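Local coordinates for CRISPR-associated protein Cse2 (Thermus thermophilus, PDB 2ZCA) that probably serves as the small, all-helical CasB/Cse2 subunit of the type I-E CRISPR system, an adaptive defence against viruses and plasmids, at residues R6-L11 / D127-L132; P47-G52 / A61-A66; A94-R99 / V119-G124; A102-D107 / R148-Y153. All coordinates share one frame; numbering follows the deposited sequence.

All four contacts join helix to helix or helix end to helix end in a chain without strands. Contacts 1, 2 and 4 are buried, whereas contact 3 is only partly so, with an arginine at its exposed margin. Contacts 1 and 2 touch, their centres about 10 Å apart, and share an aromatic cluster of Phe7, Phe48 and His62. Contacts 3 and 4, about 12 Å apart, both use helix 96-104 and lie on the other side of the chain's centre from contact 2. Contact 1 is purely aliphatic and aromatic, contact 2 adds a histidine ring, contact 4 a tryptophan beside a salt bridge. Arg130 of contact 1 packs against Arg148 of contact 4.

Contact 1 of 4, residues R6-L11 / D127-L132; sequences RFLDWL and DFARLL
Phe7 and Leu132 meet at about a right angle, and the touch is made by one leucine methyl: CD2 of Leu132 lies 3.5 Å from CB of Phe7 and 3.7 Å from CD2 of Phe7. The methyl reaches the ring obliquely, at the root of the side chain. Phe7 CG is anti to the backbone N (chi1 -167°), a setting that carries the ring past Leu132 toward His62 of helix 56-71, which it meets edge-to-face, and Phe48 of helix 42-49. Within its own helix, Leu11 CG stands 4.0 Å above one face of the Phe7 ring, displaced toward the rim.

One residue on, Leu8 divides its two methyls between two partners. Leu8 CD2 rests against Ala129 CB at 4.0 Å, and Leu8 CD1 comes to 4.3 Å from Phe128 CB, beyond which the phenyl group leads away from helix 3-15 to pack on Lys72 and His76. The small Ala129 side chain accompanies the closest backbone approach, 5.7 Å between the CA atoms of Leu8 and Ala129.

Asp127 fixes the start of the second helix. As the N-cap, Asp127 OD1 accepts a nearly straight bond of 2.9 Å from Arg130 N, which arrives from above the carboxylate plane, and a weak one from Ala129 N; OD2 is taken by the backbone N of Gly79. The axes of the two segments approach to 9.0 Å and cross at 131°, nearer antiparallel than parallel, an apolar helix-helix interface that ties the N-terminal helix 3-15 to helix 128-136 in this all-helical Cse2 fold.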
loop_
_atom_site.group_PDB
_atom_site.type_symbol
_atom_site.label_atom_id
_atom_site.label_comp_id
_atom_site.label_asym_id
_atom_site.label_seq_id
_atom_site.Cartn_x
_atom_site.Cartn_y
_atom_site.Cartn_z
ATOM N N ARG A 6 -13.108 -1.459 -1.339
ATOM C CA ARG A 6 -13.914 -0.561 -0.516
ATOM C C ARG A 6 -13.107 0.648 -0.061
ATOM O O ARG A 6 -13.588 1.780 -0.092
ATOM C CB ARG A 6 -14.453 -1.294 0.715
ATOM C CG ARG A 6 -15.743 -2.062 0.475
ATOM C CD ARG A 6 -16.353 -2.510 1.793
ATOM N NE ARG A 6 -15.754 -3.747 2.283
ATOM C CZ ARG A 6 -16.041 -4.949 1.798
ATOM N NH1 ARG A 6 -16.917 -5.069 0.810
ATOM N NH2 ARG A 6 -15.454 -6.033 2.297
ATOM N N PHE A 7 -11.874 0.405 0.364
ATOM C CA PHE A 7 -11.022 1.492 0.833
ATOM C C PHE A 7 -10.605 2.394 -0.326
ATOM O O PHE A 7 -10.492 3.612 -0.172
ATOM C CB PHE A 7 -9.787 0.926 1.539
ATOM C CG PHE A 7 -9.018 1.957 2.322
ATOM C CD1 PHE A 7 -9.670 2.769 3.246
ATOM C CD2 PHE A 7 -7.648 2.117 2.140
ATOM C CE1 PHE A 7 -8.972 3.725 3.976
ATOM C CE2 PHE A 7 -6.939 3.073 2.867
ATOM C CZ PHE A 7 -7.605 3.878 3.787
ATOM N N LEU A 8 -10.382 1.798 -1.492
ATOM C CA LEU A 8 -9.994 2.579 -2.657
ATOM C C LEU A 8 -11.118 3.553 -3.005
ATOM O O LEU A 8 -10.868 4.703 -3.365
ATOM C CB LEU A 8 -9.720 1.661 -3.847
ATOM C CG LEU A 8 -9.348 2.369 -5.146
ATOM C CD1 LEU A 8 -8.087 3.209 -4.948
ATOM C CD2 LEU A 8 -9.132 1.327 -6.226
ATOM N N ASP A 9 -12.358 3.082 -2.902
ATOM C CA ASP A 9 -13.513 3.925 -3.191
ATOM C C ASP A 9 -13.506 5.107 -2.222
ATOM O O ASP A 9 -13.743 6.253 -2.611
ATOM C CB ASP A 9 -14.810 3.129 -3.022
ATOM C CG ASP A 9 -16.042 3.936 -3.390
ATOM O OD1 ASP A 9 -16.200 4.272 -4.583
ATOM O OD2 ASP A 9 -16.853 4.240 -2.488
ATOM N N TRP A 10 -13.231 4.815 -0.955
ATOM C CA TRP A 10 -13.182 5.843 0.080
ATOM C C TRP A 10 -12.110 6.881 -0.239
ATOM O O TRP A 10 -12.363 8.087 -0.176
ATOM C CB TRP A 10 -12.910 5.197 1.444
ATOM C CG TRP A 10 -12.704 6.180 2.566
ATOM C CD1 TRP A 10 -11.519 6.724 2.976
ATOM C CD2 TRP A 10 -13.717 6.754 3.401
ATOM N NE1 TRP A 10 -11.731 7.602 4.016
ATOM C CE2 TRP A 10 -13.071 7.639 4.297
ATOM C CE3 TRP A 10 -15.110 6.608 3.481
ATOM C CZ2 TRP A 10 -13.771 8.373 5.261
ATOM C CZ3 TRP A 10 -15.805 7.340 4.442
ATOM C CH2 TRP A 10 -15.132 8.212 5.317
ATOM N N LEU A 11 -10.912 6.419 -0.583
ATOM C CA LEU A 11 -9.825 7.332 -0.915
ATOM C C LEU A 11 -10.164 8.165 -2.148
ATOM O O LEU A 11 -9.899 9.365 -2.177
ATOM C CB LEU A 11 -8.525 6.553 -1.139
ATOM C CG LEU A 11 -7.989 5.869 0.125
ATOM C CD1 LEU A 11 -6.775 5.009 -0.216
ATOM C CD2 LEU A 11 -7.620 6.924 1.157
ATOM N N ASP A 127 -1.968 -0.855 -8.443
ATOM C CA ASP A 127 -3.286 -1.256 -7.964
ATOM C C ASP A 127 -3.313 -1.184 -6.442
ATOM O O ASP A 127 -2.824 -2.089 -5.765
ATOM C CB ASP A 127 -3.594 -2.693 -8.418
ATOM C CG ASP A 127 -5.055 -3.081 -8.215
ATOM O OD1 ASP A 127 -5.646 -2.702 -7.183
ATOM O OD2 ASP A 127 -5.613 -3.785 -9.084
ATOM N N PHE A 128 -3.894 -0.110 -5.908
ATOM C CA PHE A 128 -3.965 0.084 -4.463
ATOM C C PHE A 128 -5.020 -0.769 -3.774
ATOM O O PHE A 128 -4.958 -0.985 -2.565
ATOM C CB PHE A 128 -4.181 1.568 -4.158
ATOM C CG PHE A 128 -2.944 2.397 -4.351
ATOM C CD1 PHE A 128 -1.916 2.358 -3.414
ATOM C CD2 PHE A 128 -2.782 3.179 -5.489
ATOM C CE1 PHE A 128 -0.740 3.087 -3.609
ATOM C CE2 PHE A 128 -1.608 3.912 -5.692
ATOM C CZ PHE A 128 -0.589 3.865 -4.752
ATOM N N ALA A 129 -5.984 -1.265 -4.542
ATOM C CA ALA A 129 -7.015 -2.122 -3.985
ATOM C C ALA A 129 -6.366 -3.468 -3.666
ATOM O O ALA A 129 -6.512 -3.995 -2.565
ATOM C CB ALA A 129 -8.150 -2.300 -4.988
ATOM N N ARG A 130 -5.637 -4.018 -4.633
ATOM C CA ARG A 130 -4.955 -5.293 -4.422
ATOM C C ARG A 130 -3.848 -5.118 -3.389
ATOM O O ARG A 130 -3.555 -6.027 -2.618
ATOM C CB ARG A 130 -4.366 -5.826 -5.742
ATOM C CG ARG A 130 -3.624 -7.162 -5.609
ATOM C CD ARG A 130 -4.451 -8.231 -4.876
ATOM N NE ARG A 130 -5.652 -8.644 -5.602
ATOM C CZ ARG A 130 -5.685 -9.583 -6.546
ATOM N NH1 ARG A 130 -4.577 -10.227 -6.894
ATOM N NH2 ARG A 130 -6.834 -9.889 -7.134
ATOM N N LEU A 131 -3.228 -3.943 -3.360
ATOM C CA LEU A 131 -2.170 -3.712 -2.387
ATOM C C LEU A 131 -2.702 -3.871 -0.957
ATOM O O LEU A 131 -2.069 -4.516 -0.122
ATOM C CB LEU A 131 -1.558 -2.317 -2.567
ATOM C CG LEU A 131 -0.397 -2.009 -1.614
ATOM C CD1 LEU A 131 0.695 -3.068 -1.776
ATOM C CD2 LEU A 131 0.164 -0.618 -1.901
ATOM N N LEU A 132 -3.865 -3.292 -0.670
ATOM C CA LEU A 132 -4.422 -3.413 0.674
ATOM C C LEU A 132 -4.873 -4.846 0.957
ATOM O O LEU A 132 -4.599 -5.383 2.027
ATOM C CB LEU A 132 -5.604 -2.458 0.874
ATOM C CG LEU A 132 -6.294 -2.589 2.238
ATOM C CD1 LEU A 132 -5.285 -2.324 3.354
ATOM C CD2 LEU A 132 -7.463 -1.621 2.328
#

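Contact 2 of 4, residues P47-G52 / A61-A66; sequences PFLAKG and AHYLVA
Leu49 and His62 form the CH-pi part of the contact. Methyl CD2 of Leu49 sits over the centre of the His62 imidazole, 3.7 Å from its centroid and 11° off the ring normal, and the two side chains lie alongside and point opposite ways. Both place CG anti to the carbonyl carbon (chi1 -64° for Leu49, -73° for His62), which turns each group toward the other segment. The imidazole is steadied at its polar side, where ND1 bonds to the backbone O of Glu58, one turn earlier in the same helix.

The aromatic contact is of a different kind. Phe48 and His62 meet rim to rim, with centroids 5.8 Å apart and planes at 43°; CE2 of Phe48 comes to 3.7 Å from CD2 of His62, and neither ring covers the other. Trp54 packs edge-to-face with His62.

Plain apolar packing completes the interface: the second methyl of Leu49, CD1, approaches Tyr63 CE2 at 4.0 Å. The tyrosine hydroxyl is tied to Glu46 OE2, back on the helix that carries Leu49. A type I beta turn from Leu49 to Gly52 leads the chain onward, and the arrangement is a packing of two successive helices, 42-49 and 56-71, through a leucine set in an aromatic cluster.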
loop_
_atom_site.group_PDB
_atom_site.type_symbol
_atom_site.label_atom_id
_atom_site.label_comp_id
_atom_site.label_asym_id
_atom_site.label_seq_id
_atom_site.Cartn_x
_atom_site.Cartn_y
_atom_site.Cartn_z
ATOM N N PRO A 47 -13.124 7.251 10.274
ATOM C CA PRO A 47 -14.541 7.179 9.898
ATOM C C PRO A 47 -14.806 5.953 9.018
ATOM O O PRO A 47 -15.903 5.393 9.023
ATOM C CB PRO A 47 -14.764 8.489 9.155
ATOM C CG PRO A 47 -13.870 9.433 9.901
ATOM C CD PRO A 47 -12.594 8.607 10.048
ATOM N N PHE A 48 -13.793 5.540 8.262
ATOM C CA PHE A 48 -13.925 4.368 7.404
ATOM C C PHE A 48 -13.787 3.091 8.231
ATOM O O PHE A 48 -14.615 2.182 8.137
ATOM C CB PHE A 48 -12.850 4.370 6.311
ATOM C CG PHE A 48 -12.881 3.146 5.436
ATOM C CD1 PHE A 48 -13.745 3.074 4.349
ATOM C CD2 PHE A 48 -12.081 2.047 5.732
ATOM C CE1 PHE A 48 -13.813 1.918 3.565
ATOM C CE2 PHE A 48 -12.140 0.885 4.958
ATOM C CZ PHE A 48 -13.009 0.822 3.872
ATOM N N LEU A 49 -12.736 3.025 9.042
ATOM C CA LEU A 49 -12.484 1.849 9.867
ATOM C C LEU A 49 -13.630 1.574 10.829
ATOM O O LEU A 49 -13.860 0.430 11.219
ATOM C CB LEU A 49 -11.176 2.019 10.647
ATOM C CG LEU A 49 -9.909 2.103 9.785
ATOM C CD1 LEU A 49 -8.702 2.382 10.662
ATOM C CD2 LEU A 49 -9.720 0.802 9.022
ATOM N N ALA A 50 -14.354 2.626 11.197
ATOM C CA ALA A 50 -15.477 2.504 12.120
ATOM C C ALA A 50 -16.603 1.651 11.549
ATOM O O ALA A 50 -17.409 1.099 12.300
ATOM C CB ALA A 50 -16.008 3.889 12.480
ATOM N N LYS A 51 -16.657 1.545 10.224
ATOM C CA LYS A 51 -17.696 0.765 9.550
ATOM C C LYS A 51 -17.458 -0.739 9.625
ATOM O O LYS A 51 -18.289 -1.525 9.171
ATOM C CB LYS A 51 -17.796 1.169 8.076
ATOM C CG LYS A 51 -18.146 2.626 7.834
ATOM C CD LYS A 51 -18.225 2.919 6.342
ATOM C CE LYS A 51 -18.539 4.383 6.067
ATOM N NZ LYS A 51 -19.854 4.793 6.635
ATOM N N GLY A 52 -16.323 -1.140 10.189
ATOM C CA GLY A 52 -16.024 -2.556 10.291
ATOM C C GLY A 52 -15.330 -2.920 11.586
ATOM O O GLY A 52 -15.136 -2.068 12.455
ATOM N N ALA A 61 -2.560 -1.352 8.281
ATOM C CA ALA A 61 -2.464 -1.636 6.848
ATOM C C ALA A 61 -3.195 -0.545 6.072
ATOM O O ALA A 61 -2.704 -0.063 5.052
ATOM C CB ALA A 61 -3.070 -2.999 6.532
ATOM N N HIS A 62 -4.374 -0.155 6.556
ATOM C CA HIS A 62 -5.143 0.893 5.892
ATOM C C HIS A 62 -4.389 2.222 5.904
ATOM O O HIS A 62 -4.346 2.932 4.895
ATOM C CB HIS A 62 -6.507 1.086 6.566
ATOM C CG HIS A 62 -7.487 -0.012 6.288
ATOM N ND1 HIS A 62 -7.404 -1.254 6.878
ATOM C CD2 HIS A 62 -8.593 -0.041 5.507
ATOM C CE1 HIS A 62 -8.419 -1.999 6.478
ATOM N NE2 HIS A 62 -9.156 -1.286 5.646
ATOM N N TYR A 63 -3.803 2.568 7.046
ATOM C CA TYR A 63 -3.057 3.820 7.144
ATOM C C TYR A 63 -1.868 3.842 6.195
ATOM O O TYR A 63 -1.580 4.867 5.577
ATOM C CB TYR A 63 -2.567 4.048 8.576
ATOM C CG TYR A 63 -3.619 4.648 9.485
ATOM C CD1 TYR A 63 -3.929 6.006 9.420
ATOM C CD2 TYR A 63 -4.328 3.851 10.379
ATOM C CE1 TYR A 63 -4.924 6.557 10.222
ATOM C CE2 TYR A 63 -5.324 4.391 11.183
ATOM C CZ TYR A 63 -5.616 5.745 11.098
ATOM O OH TYR A 63 -6.612 6.278 11.882
ATOM N N LEU A 64 -1.172 2.715 6.077
ATOM C CA LEU A 64 -0.014 2.672 5.193
ATOM C C LEU A 64 -0.432 2.812 3.732
ATOM O O LEU A 64 0.214 3.526 2.964
ATOM C CB LEU A 64 0.784 1.374 5.402
ATOM C CG LEU A 64 2.021 1.172 4.512
ATOM C CD1 LEU A 64 2.976 2.347 4.656
ATOM C CD2 LEU A 64 2.722 -0.124 4.902
ATOM N N VAL A 65 -1.513 2.139 3.343
ATOM C CA VAL A 65 -1.987 2.227 1.965
ATOM C C VAL A 65 -2.454 3.645 1.632
ATOM O O VAL A 65 -2.227 4.129 0.529
ATOM C CB VAL A 65 -3.118 1.213 1.692
ATOM C CG1 VAL A 65 -3.755 1.481 0.331
ATOM C CG2 VAL A 65 -2.546 -0.204 1.723
ATOM N N ALA A 66 -3.105 4.314 2.580
ATOM C CA ALA A 66 -3.546 5.683 2.343
ATOM C C ALA A 66 -2.313 6.560 2.110
ATOM O O ALA A 66 -2.321 7.440 1.249
ATOM C CB ALA A 66 -4.340 6.208 3.547
#

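Contact 3 of 4, residues A94-R99 / V119-G124; sequences ASVEKR and VALVEG
Leu121 holds CG anti to its own amide nitrogen (chi1 -175°), which sends methyl CD2 across to helix 96-104, while Arg99 sets CG anti to the carbonyl carbon (chi1 -74°) and then runs extended from CG to NE over that methyl. The result is a small apolar join between the start of helix 96-104 and the C-terminal end of helix 111-121, two helices that follow each other in the Cse2 fold.

All the touching on the second segment falls to CD2 of Leu121. Val96 CG1 lies 4.0 Å from Leu121 CD2. Arg99 crosses Leu121 at about a right angle and contributes the aliphatic part of its chain, so that an exposed, charged residue meets the leucine with its CD methylene. Val96 is buried, and behind it lie Lys89 and Ala90 of helix 82-90.

Past Leu121 the chain leaves helical geometry at Val122, whose side chain packs on Ala85 and Leu86 of the same helix 82-90. This exit segment is also tied down by polar bonds: Glu123 OE1 makes a salt bridge with Lys89, and Lys72 NZ bonds to the carbonyl oxygens of Val122 and Gly124. The closest approach between the two segments is from Arg99 CD to Leu121 CD2, 3.7 Å.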
loop_
_atom_site.group_PDB
_atom_site.type_symbol
_atom_site.label_atom_id
_atom_site.label_comp_id
_atom_site.label_asym_id
_atom_site.label_seq_id
_atom_site.Cartn_x
_atom_site.Cartn_y
_atom_site.Cartn_z
ATOM N N ALA A 94 19.037 -4.221 -12.433
ATOM C CA ALA A 94 19.067 -5.576 -11.895
ATOM C C ALA A 94 18.957 -5.629 -10.372
ATOM O O ALA A 94 18.371 -6.561 -9.821
ATOM C CB ALA A 94 20.341 -6.282 -12.345
ATOM N N SER A 95 19.523 -4.629 -9.698
ATOM C CA SER A 95 19.502 -4.564 -8.239
ATOM C C SER A 95 18.091 -4.471 -7.663
ATOM O O SER A 95 17.868 -4.791 -6.495
ATOM C CB SER A 95 20.327 -3.367 -7.758
ATOM O OG SER A 95 19.828 -2.155 -8.296
ATOM N N VAL A 96 17.144 -4.027 -8.480
ATOM C CA VAL A 96 15.760 -3.903 -8.039
ATOM C C VAL A 96 15.204 -5.266 -7.627
ATOM O O VAL A 96 14.351 -5.357 -6.741
ATOM C CB VAL A 96 14.866 -3.313 -9.159
ATOM C CG1 VAL A 96 13.422 -3.244 -8.697
ATOM C CG2 VAL A 96 15.361 -1.922 -9.538
ATOM N N GLU A 97 15.692 -6.329 -8.259
ATOM C CA GLU A 97 15.203 -7.660 -7.926
ATOM C C GLU A 97 15.536 -8.049 -6.490
ATOM O O GLU A 97 14.740 -8.713 -5.824
ATOM C CB GLU A 97 15.767 -8.712 -8.880
ATOM C CG GLU A 97 15.085 -10.050 -8.699
ATOM C CD GLU A 97 15.567 -11.105 -9.662
ATOM O OE1 GLU A 97 15.069 -12.245 -9.564
ATOM O OE2 GLU A 97 16.436 -10.802 -10.508
ATOM N N LYS A 98 16.713 -7.648 -6.016
ATOM C CA LYS A 98 17.107 -7.958 -4.647
ATOM C C LYS A 98 16.200 -7.220 -3.665
ATOM O O LYS A 98 15.918 -7.718 -2.573
ATOM C CB LYS A 98 18.570 -7.576 -4.404
ATOM C CG LYS A 98 19.564 -8.431 -5.174
ATOM C CD LYS A 98 20.998 -8.019 -4.875
ATOM C CE LYS A 98 21.998 -8.891 -5.622
ATOM N NZ LYS A 98 21.862 -10.328 -5.259
ATOM N N ARG A 99 15.752 -6.028 -4.045
ATOM C CA ARG A 99 14.855 -5.272 -3.178
ATOM C C ARG A 99 13.507 -5.980 -3.152
ATOM O O ARG A 99 12.854 -6.059 -2.114
ATOM C CB ARG A 99 14.673 -3.839 -3.683
ATOM C CG ARG A 99 15.868 -2.939 -3.444
ATOM C CD ARG A 99 15.464 -1.471 -3.521
ATOM N NE ARG A 99 16.579 -0.575 -3.229
ATOM C CZ ARG A 99 17.611 -0.374 -4.042
ATOM N NH1 ARG A 99 17.674 -1.006 -5.208
ATOM N NH2 ARG A 99 18.584 0.455 -3.687
ATOM N N VAL A 119 7.305 1.238 -3.309
ATOM C CA VAL A 119 6.360 2.081 -4.028
ATOM C C VAL A 119 7.081 3.328 -4.538
ATOM O O VAL A 119 6.839 3.781 -5.655
ATOM C CB VAL A 119 5.168 2.485 -3.112
ATOM C CG1 VAL A 119 4.270 3.489 -3.816
ATOM C CG2 VAL A 119 4.363 1.250 -2.751
ATOM N N ALA A 120 7.984 3.873 -3.727
ATOM C CA ALA A 120 8.727 5.067 -4.122
ATOM C C ALA A 120 9.702 4.757 -5.255
ATOM O O ALA A 120 10.088 5.640 -6.023
ATOM C CB ALA A 120 9.487 5.628 -2.921
ATOM N N LEU A 121 10.092 3.493 -5.356
ATOM C CA LEU A 121 11.041 3.056 -6.369
ATOM C C LEU A 121 10.426 2.875 -7.756
ATOM O O LEU A 121 11.053 3.206 -8.764
ATOM C CB LEU A 121 11.684 1.740 -5.923
ATOM C CG LEU A 121 12.811 1.156 -6.776
ATOM C CD1 LEU A 121 13.972 2.138 -6.853
ATOM C CD2 LEU A 121 13.266 -0.157 -6.155
ATOM N N VAL A 122 9.204 2.355 -7.818
ATOM C CA VAL A 122 8.572 2.124 -9.113
ATOM C C VAL A 122 8.083 3.388 -9.803
ATOM O O VAL A 122 7.858 4.420 -9.168
ATOM C CB VAL A 122 7.385 1.137 -9.007
ATOM C CG1 VAL A 122 7.848 -0.158 -8.343
ATOM C CG2 VAL A 122 6.236 1.764 -8.238
ATOM N N GLU A 123 7.933 3.298 -11.120
ATOM C CA GLU A 123 7.457 4.419 -11.912
ATOM C C GLU A 123 5.963 4.221 -12.161
ATOM O O GLU A 123 5.506 3.096 -12.370
ATOM C CB GLU A 123 8.185 4.470 -13.261
ATOM C CG GLU A 123 9.685 4.165 -13.222
ATOM C CD GLU A 123 10.510 5.251 -12.553
ATOM O OE1 GLU A 123 10.731 5.177 -11.325
ATOM O OE2 GLU A 123 10.936 6.186 -13.264
ATOM N N GLY A 124 5.203 5.310 -12.124
ATOM C CA GLY A 124 3.778 5.225 -12.388
ATOM C C GLY A 124 2.872 4.672 -11.305
ATOM O O GLY A 124 3.300 4.396 -10.184
#

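Contact 4 of 4, residues A102-D107 / R148-Y153; sequences ALLEAD and RWAREY
Trp149 is met by two successive leucines, Leu103 and Leu104, where the end of helix 96-104 packs on the C-terminal helix 144-155, a helix-helix interface of the Cse2 fold. Methyl CD2 of Leu103 abuts the indole edge in the ring plane, 3.6 Å from Trp149 CZ3. Leu104 comes in nearer the root: its CD2 is 3.5 Å from Trp149 CB and 3.9 Å from Trp149 CE3, approaching the ring obliquely. With its other methyl, Leu104 CD1 reaches Ala150 CB at 4.1 Å. With CG anti to the carbonyl carbon (chi1 -61°), Leu104 brings both methyls round to helix 144-155.

Farther out, polar bonds hold the tryptophan. Its NE1 donates to Asp134 OD2, so the buried indole nitrogen is satisfied, and Trp138 packs edge-to-face with the ring. The same Asp134 oxygen makes a salt bridge with Arg148 NH1, linking the indole to the neighbouring arginine.

That arginine is positioned in turn by Glu152, one helical turn on and itself anchored through OE1 to Thr81 OG1. Arg148 grips side-on, with two nitrogens on a single oxygen lying in the guanidinium plane. Both approach from one face of the carboxylate, well above its plane: Arg148 NE is 2.9 Å and Arg148 NH1 3.0 Å from Glu152 OE2.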
loop_
_atom_site.group_PDB
_atom_site.type_symbol
_atom_site.label_atom_id
_atom_site.label_comp_id
_atom_site.label_asym_id
_atom_site.label_seq_id
_atom_site.Cartn_x
_atom_site.Cartn_y
_atom_site.Cartn_z
ATOM N N ALA A 102 13.698 -9.003 -0.902
ATOM C CA ALA A 102 13.756 -8.585 0.497
ATOM C C ALA A 102 12.373 -8.147 0.964
ATOM O O ALA A 102 12.028 -8.273 2.141
ATOM C CB ALA A 102 14.756 -7.446 0.669
ATOM N N LEU A 103 11.586 -7.617 0.034
ATOM C CA LEU A 103 10.232 -7.185 0.346
ATOM C C LEU A 103 9.398 -8.423 0.675
ATOM O O LEU A 103 8.684 -8.462 1.679
ATOM C CB LEU A 103 9.633 -6.436 -0.847
ATOM C CG LEU A 103 8.190 -5.957 -0.700
ATOM C CD1 LEU A 103 8.053 -5.117 0.556
ATOM C CD2 LEU A 103 7.793 -5.164 -1.938
ATOM N N LEU A 104 9.503 -9.448 -0.164
ATOM C CA LEU A 104 8.760 -10.678 0.079
ATOM C C LEU A 104 9.178 -11.319 1.406
ATOM O O LEU A 104 8.384 -11.997 2.054
ATOM C CB LEU A 104 8.997 -11.681 -1.054
ATOM C CG LEU A 104 8.589 -11.275 -2.469
ATOM C CD1 LEU A 104 8.882 -12.433 -3.422
ATOM C CD2 LEU A 104 7.104 -10.926 -2.501
ATOM N N GLU A 105 10.425 -11.095 1.808
ATOM C CA GLU A 105 10.957 -11.677 3.043
ATOM C C GLU A 105 10.755 -10.819 4.290
ATOM O O GLU A 105 11.091 -11.242 5.392
ATOM C CB GLU A 105 12.456 -11.959 2.867
ATOM C CG GLU A 105 12.769 -12.918 1.726
ATOM C CD GLU A 105 14.161 -12.721 1.140
ATOM O OE1 GLU A 105 14.908 -11.838 1.620
ATOM O OE2 GLU A 105 14.503 -13.453 0.185
ATOM N N ALA A 106 10.195 -9.626 4.123
ATOM C CA ALA A 106 9.992 -8.714 5.247
ATOM C C ALA A 106 9.014 -9.204 6.308
ATOM O O ALA A 106 7.939 -9.721 5.987
ATOM C CB ALA A 106 9.533 -7.348 4.727
ATOM N N ASP A 107 9.388 -9.038 7.575
ATOM C CA ASP A 107 8.506 -9.436 8.667
ATOM C C ASP A 107 7.785 -8.202 9.206
ATOM O O ASP A 107 7.886 -7.118 8.632
ATOM C CB ASP A 107 9.273 -10.146 9.796
ATOM C CG ASP A 107 10.331 -9.274 10.445
ATOM O OD1 ASP A 107 10.170 -8.035 10.483
ATOM O OD2 ASP A 107 11.325 -9.843 10.942
ATOM N N ARG A 148 2.332 -15.420 -4.441
ATOM C CA ARG A 148 1.617 -14.884 -5.597
ATOM C C ARG A 148 2.356 -13.680 -6.176
ATOM O O ARG A 148 2.349 -13.466 -7.391
ATOM C CB ARG A 148 0.188 -14.478 -5.226
ATOM C CG ARG A 148 -0.768 -14.476 -6.421
ATOM C CD ARG A 148 -2.004 -13.624 -6.164
ATOM N NE ARG A 148 -1.694 -12.201 -6.281
ATOM C CZ ARG A 148 -1.903 -11.305 -5.321
ATOM N NH1 ARG A 148 -1.588 -10.032 -5.525
ATOM N NH2 ARG A 148 -2.424 -11.682 -4.161
ATOM N N TRP A 149 2.986 -12.887 -5.314
ATOM C CA TRP A 149 3.739 -11.735 -5.795
ATOM C C TRP A 149 4.893 -12.254 -6.644
ATOM O O TRP A 149 5.202 -11.702 -7.702
ATOM C CB TRP A 149 4.272 -10.908 -4.620
ATOM C CG TRP A 149 3.260 -9.952 -4.069
ATOM C CD1 TRP A 149 1.905 -10.118 -4.037
ATOM C CD2 TRP A 149 3.524 -8.691 -3.441
ATOM N NE1 TRP A 149 1.307 -9.037 -3.427
ATOM C CE2 TRP A 149 2.278 -8.147 -3.052
ATOM C CE3 TRP A 149 4.693 -7.968 -3.169
ATOM C CZ2 TRP A 149 2.167 -6.911 -2.404
ATOM C CZ3 TRP A 149 4.581 -6.736 -2.524
ATOM C CH2 TRP A 149 3.326 -6.222 -2.151
ATOM N N ALA A 150 5.527 -13.324 -6.179
ATOM C CA ALA A 150 6.632 -13.915 -6.918
ATOM C C ALA A 150 6.126 -14.375 -8.283
ATOM O O ALA A 150 6.812 -14.213 -9.291
ATOM C CB ALA A 150 7.218 -15.089 -6.142
ATOM N N ARG A 151 4.919 -14.935 -8.306
ATOM C CA ARG A 151 4.301 -15.407 -9.546
ATOM C C ARG A 151 4.066 -14.236 -10.505
ATOM O O ARG A 151 4.317 -14.340 -11.707
ATOM C CB ARG A 151 2.958 -16.081 -9.247
ATOM C CG ARG A 151 2.302 -16.760 -10.452
ATOM C CD ARG A 151 0.885 -17.234 -10.124
ATOM N NE ARG A 151 -0.058 -16.118 -10.054
ATOM C CZ ARG A 151 -1.267 -16.189 -9.502
ATOM N NH1 ARG A 151 -1.689 -17.325 -8.963
ATOM N NH2 ARG A 151 -2.058 -15.123 -9.493
ATOM N N GLU A 152 3.580 -13.120 -9.968
ATOM C CA GLU A 152 3.318 -11.940 -10.789
ATOM C C GLU A 152 4.613 -11.337 -11.328
ATOM O O GLU A 152 4.682 -10.917 -12.485
ATOM C CB GLU A 152 2.565 -10.882 -9.972
ATOM C CG GLU A 152 1.304 -11.394 -9.296
ATOM C CD GLU A 152 0.585 -10.322 -8.491
ATOM O OE1 GLU A 152 1.250 -9.364 -8.036
ATOM O OE2 GLU A 152 -0.644 -10.446 -8.301
ATOM N N TYR A 153 5.641 -11.293 -10.486
ATOM C CA TYR A 153 6.925 -10.727 -10.880
ATOM C C TYR A 153 7.603 -11.557 -11.971
ATOM O O TYR A 153 7.907 -11.051 -13.052
ATOM C CB TYR A 153 7.838 -10.620 -9.656
ATOM C CG TYR A 153 9.171 -9.955 -9.910
ATOM C CD1 TYR A 153 10.235 -10.663 -10.472
ATOM C CD2 TYR A 153 9.377 -8.615 -9.570
ATOM C CE1 TYR A 153 11.472 -10.055 -10.686
ATOM C CE2 TYR A 153 10.610 -7.998 -9.781
ATOM C CZ TYR A 153 11.652 -8.726 -10.338
ATOM O OH TYR A 153 12.876 -8.132 -10.538
#